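Local coordinates for cell division protein FtsI/penicillin binding protein 2 (Legionella pneumophila subsp. pneumophila ATCC 43290, PDB 4ZTK), which probably cross-links peptidoglycan strands as a D,D-transpeptidase of the penicillin-binding protein family during bacterial cell division, at residues 38-44 with 279-285. Sequence-based numbering, arbitrary orientation.
Sequences QYHAKSG and VIEEGYF
Ser43 and Glu281 illustrate how one antiparallel pair can be tied through both backbone and side chains. Ser43 OG donates to Glu281 OE2 at 2.5 Å, reaching the anti lone pair of that carboxylate oxygen. A fully stretched Glu281 side chain, its CG trans to the main-chain N (chi1 180°), brings the carboxylate beside the serine hydroxyl. Trp71 also bonds Ser43 OG, and a salt bridge from Arg74 holds Glu281 OE1, so both carboxylate oxygens are gripped and the anionic form is probably favoured.

Between the backbones, Glu281 N donates to Ser43 O (2.8 Å). The reciprocal bond is split by a classic beta bulge, in which Lys42 and Ser43 both face Glu281: Lys42 N reaches Glu281 O at 2.8 Å, whereas Ser43 N makes a weak bond to the same oxygen. The extended Lys42 side chain runs alongside that of Glu281 and lays its CD 3.3 Å from Glu282 OE2; its NZ remains beyond salt-bridge distance of both glutamates.

Past the bulge, Tyr284 N donates to Tyr39 O (2.9 Å). The His40 and Tyr284 rings lie nearly parallel but slid apart, barely overlapping. Apolar packing gathers round Ile280 CG2, which meets Ala41 CB at 3.6 Å and Tyr39 CD2. Farther out, Gln38 NE2 comes within 3.6 Å of Phe285 CE1, the amide plane tilted 54° from the ring.

The Schellman motif at His40 ends helix 22-38, and the chain passes through the bulge into strand 43-49, paired here with the end of strand 274-281 within the five-stranded sheet of the transpeptidase fold. Tyr39 packs on helix 295-310, bonding Leu298 O through its hydroxyl, while strand 259-267 flanks strand 274-281 on its other edge.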
loop_
_atom_site.group_PDB
_atom_site.type_symbol
_atom_site.label_atom_id
_atom_site.label_comp_id
_atom_site.label_asym_id
_atom_site.label_seq_id
_atom_site.Cartn_x
_atom_site.Cartn_y
_atom_site.Cartn_z
ATOM N N GLN A 38 -5.307 20.820 -1.300
ATOM C CA GLN A 38 -6.416 20.595 -2.221
ATOM C C GLN A 38 -7.512 19.726 -1.600
ATOM O O GLN A 38 -8.695 19.907 -1.881
ATOM C CB GLN A 38 -5.907 19.953 -3.511
ATOM C CG GLN A 38 -6.990 19.623 -4.526
ATOM C CD GLN A 38 -6.421 19.327 -5.901
ATOM O OE1 GLN A 38 -5.246 19.591 -6.166
ATOM N NE2 GLN A 38 -7.251 18.780 -6.786
ATOM N N TYR A 39 -7.107 18.797 -0.741
ATOM C CA TYR A 39 -8.032 17.849 -0.134
ATOM C C TYR A 39 -8.509 18.315 1.235
ATOM O O TYR A 39 -9.237 17.588 1.917
ATOM C CB TYR A 39 -7.360 16.483 0.024
ATOM C CG TYR A 39 -7.059 15.757 -1.268
ATOM C CD1 TYR A 39 -7.806 15.989 -2.416
ATOM C CD2 TYR A 39 -6.033 14.821 -1.332
ATOM C CE1 TYR A 39 -7.534 15.309 -3.598
ATOM C CE2 TYR A 39 -5.751 14.140 -2.505
ATOM C CZ TYR A 39 -6.504 14.388 -3.634
ATOM O OH TYR A 39 -6.225 13.712 -4.798
ATOM N N HIS A 40 -8.095 19.518 1.635
ATOM C CA HIS A 40 -8.361 20.023 2.980
ATOM C C HIS A 40 -8.007 18.974 4.029
ATOM O O HIS A 40 -8.708 18.823 5.024
ATOM C CB HIS A 40 -9.830 20.422 3.138
ATOM C CG HIS A 40 -10.293 21.435 2.139
ATOM N ND1 HIS A 40 -11.081 21.109 1.056
ATOM C CD2 HIS A 40 -10.077 22.770 2.057
ATOM C CE1 HIS A 40 -11.334 22.198 0.353
ATOM N NE2 HIS A 40 -10.734 23.219 0.937
ATOM N N ALA A 41 -6.930 18.239 3.788
ATOM C CA ALA A 41 -6.575 17.109 4.635
ATOM C C ALA A 41 -5.931 17.554 5.940
ATOM O O ALA A 41 -5.320 18.621 6.017
ATOM C CB ALA A 41 -5.649 16.171 3.890
ATOM N N LYS A 42 -6.068 16.725 6.968
ATOM C CA LYS A 42 -5.385 16.973 8.228
ATOM C C LYS A 42 -3.880 16.822 8.027
ATOM O O LYS A 42 -3.094 17.638 8.505
ATOM C CB LYS A 42 -5.881 16.016 9.309
ATOM C CG LYS A 42 -5.244 16.245 10.673
ATOM C CD LYS A 42 -5.812 15.294 11.714
ATOM C CE LYS A 42 -5.171 15.524 13.071
ATOM N NZ LYS A 42 -5.562 14.472 14.051
ATOM N N SER A 43 -3.490 15.771 7.311
ATOM C CA SER A 43 -2.093 15.569 6.943
ATOM C C SER A 43 -1.973 14.657 5.729
ATOM O O SER A 43 -2.961 14.113 5.237
ATOM C CB SER A 43 -1.298 14.971 8.106
ATOM O OG SER A 43 -1.611 13.599 8.276
ATOM N N GLY A 44 -0.749 14.481 5.255
ATOM C CA GLY A 44 -0.503 13.578 4.152
ATOM C C GLY A 44 0.970 13.273 4.045
ATOM O O GLY A 44 1.802 14.052 4.502
ATOM N N VAL A 279 -0.360 8.390 1.441
ATOM C CA VAL A 279 -1.394 8.346 2.468
ATOM C C VAL A 279 -1.896 9.750 2.761
ATOM O O VAL A 279 -1.109 10.655 3.039
ATOM C CB VAL A 279 -0.890 7.688 3.777
ATOM C CG1 VAL A 279 -1.953 7.785 4.870
ATOM C CG2 VAL A 279 -0.520 6.240 3.529
ATOM N N ILE A 280 -3.209 9.924 2.677
ATOM C CA ILE A 280 -3.846 11.202 2.965
ATOM C C ILE A 280 -4.704 11.002 4.201
ATOM O O ILE A 280 -5.406 9.996 4.304
ATOM C CB ILE A 280 -4.775 11.646 1.812
ATOM C CG1 ILE A 280 -4.046 11.603 0.464
ATOM C CG2 ILE A 280 -5.368 13.022 2.095
ATOM C CD1 ILE A 280 -2.836 12.515 0.374
ATOM N N GLU A 281 -4.659 11.945 5.136
ATOM C CA GLU A 281 -5.436 11.812 6.367
ATOM C C GLU A 281 -6.567 12.831 6.462
ATOM O O GLU A 281 -6.328 14.034 6.457
ATOM C CB GLU A 281 -4.529 11.928 7.592
ATOM C CG GLU A 281 -5.266 11.807 8.911
ATOM C CD GLU A 281 -4.363 12.063 10.105
ATOM O OE1 GLU A 281 -4.721 11.622 11.217
ATOM O OE2 GLU A 281 -3.300 12.703 9.932
ATOM N N GLU A 282 -7.796 12.329 6.557
ATOM C CA GLU A 282 -8.987 13.166 6.650
ATOM C C GLU A 282 -9.111 14.120 5.473
ATOM O O GLU A 282 -9.506 15.272 5.639
ATOM C CB GLU A 282 -9.015 13.947 7.965
ATOM C CG GLU A 282 -9.167 13.074 9.195
ATOM C CD GLU A 282 -9.185 13.883 10.475
ATOM O OE1 GLU A 282 -9.796 14.973 10.480
ATOM O OE2 GLU A 282 -8.580 13.431 11.472
ATOM N N GLY A 283 -8.767 13.641 4.286
ATOM C CA GLY A 283 -8.939 14.434 3.083
ATOM C C GLY A 283 -10.302 14.188 2.462
ATOM O O GLY A 283 -10.964 13.189 2.765
ATOM N N TYR A 284 -10.728 15.112 1.607
ATOM C CA TYR A 284 -11.947 14.935 0.830
ATOM C C TYR A 284 -11.925 15.862 -0.372
ATOM O O TYR A 284 -11.255 16.893 -0.361
ATOM C CB TYR A 284 -13.193 15.221 1.673
ATOM C CG TYR A 284 -13.381 16.681 2.014
ATOM C CD1 TYR A 284 -12.714 17.252 3.090
ATOM C CD2 TYR A 284 -14.230 17.488 1.266
ATOM C CE1 TYR A 284 -12.884 18.587 3.409
ATOM C CE2 TYR A 284 -14.405 18.823 1.578
ATOM C CZ TYR A 284 -13.730 19.367 2.650
ATOM O OH TYR A 284 -13.902 20.698 2.965
ATOM N N PHE A 285 -12.673 15.493 -1.404
ATOM C CA PHE A 285 -12.788 16.316 -2.598
ATOM C C PHE A 285 -14.215 16.234 -3.121
ATOM O O PHE A 285 -14.807 15.155 -3.167
ATOM C CB PHE A 285 -11.794 15.852 -3.664
ATOM C CG PHE A 285 -11.625 16.822 -4.799
ATOM C CD1 PHE A 285 -10.823 17.941 -4.655
ATOM C CD2 PHE A 285 -12.261 16.611 -6.012
ATOM C CE1 PHE A 285 -10.663 18.840 -5.699
ATOM C CE2 PHE A 285 -12.105 17.503 -7.060
ATOM C CZ PHE A 285 -11.306 18.619 -6.904
#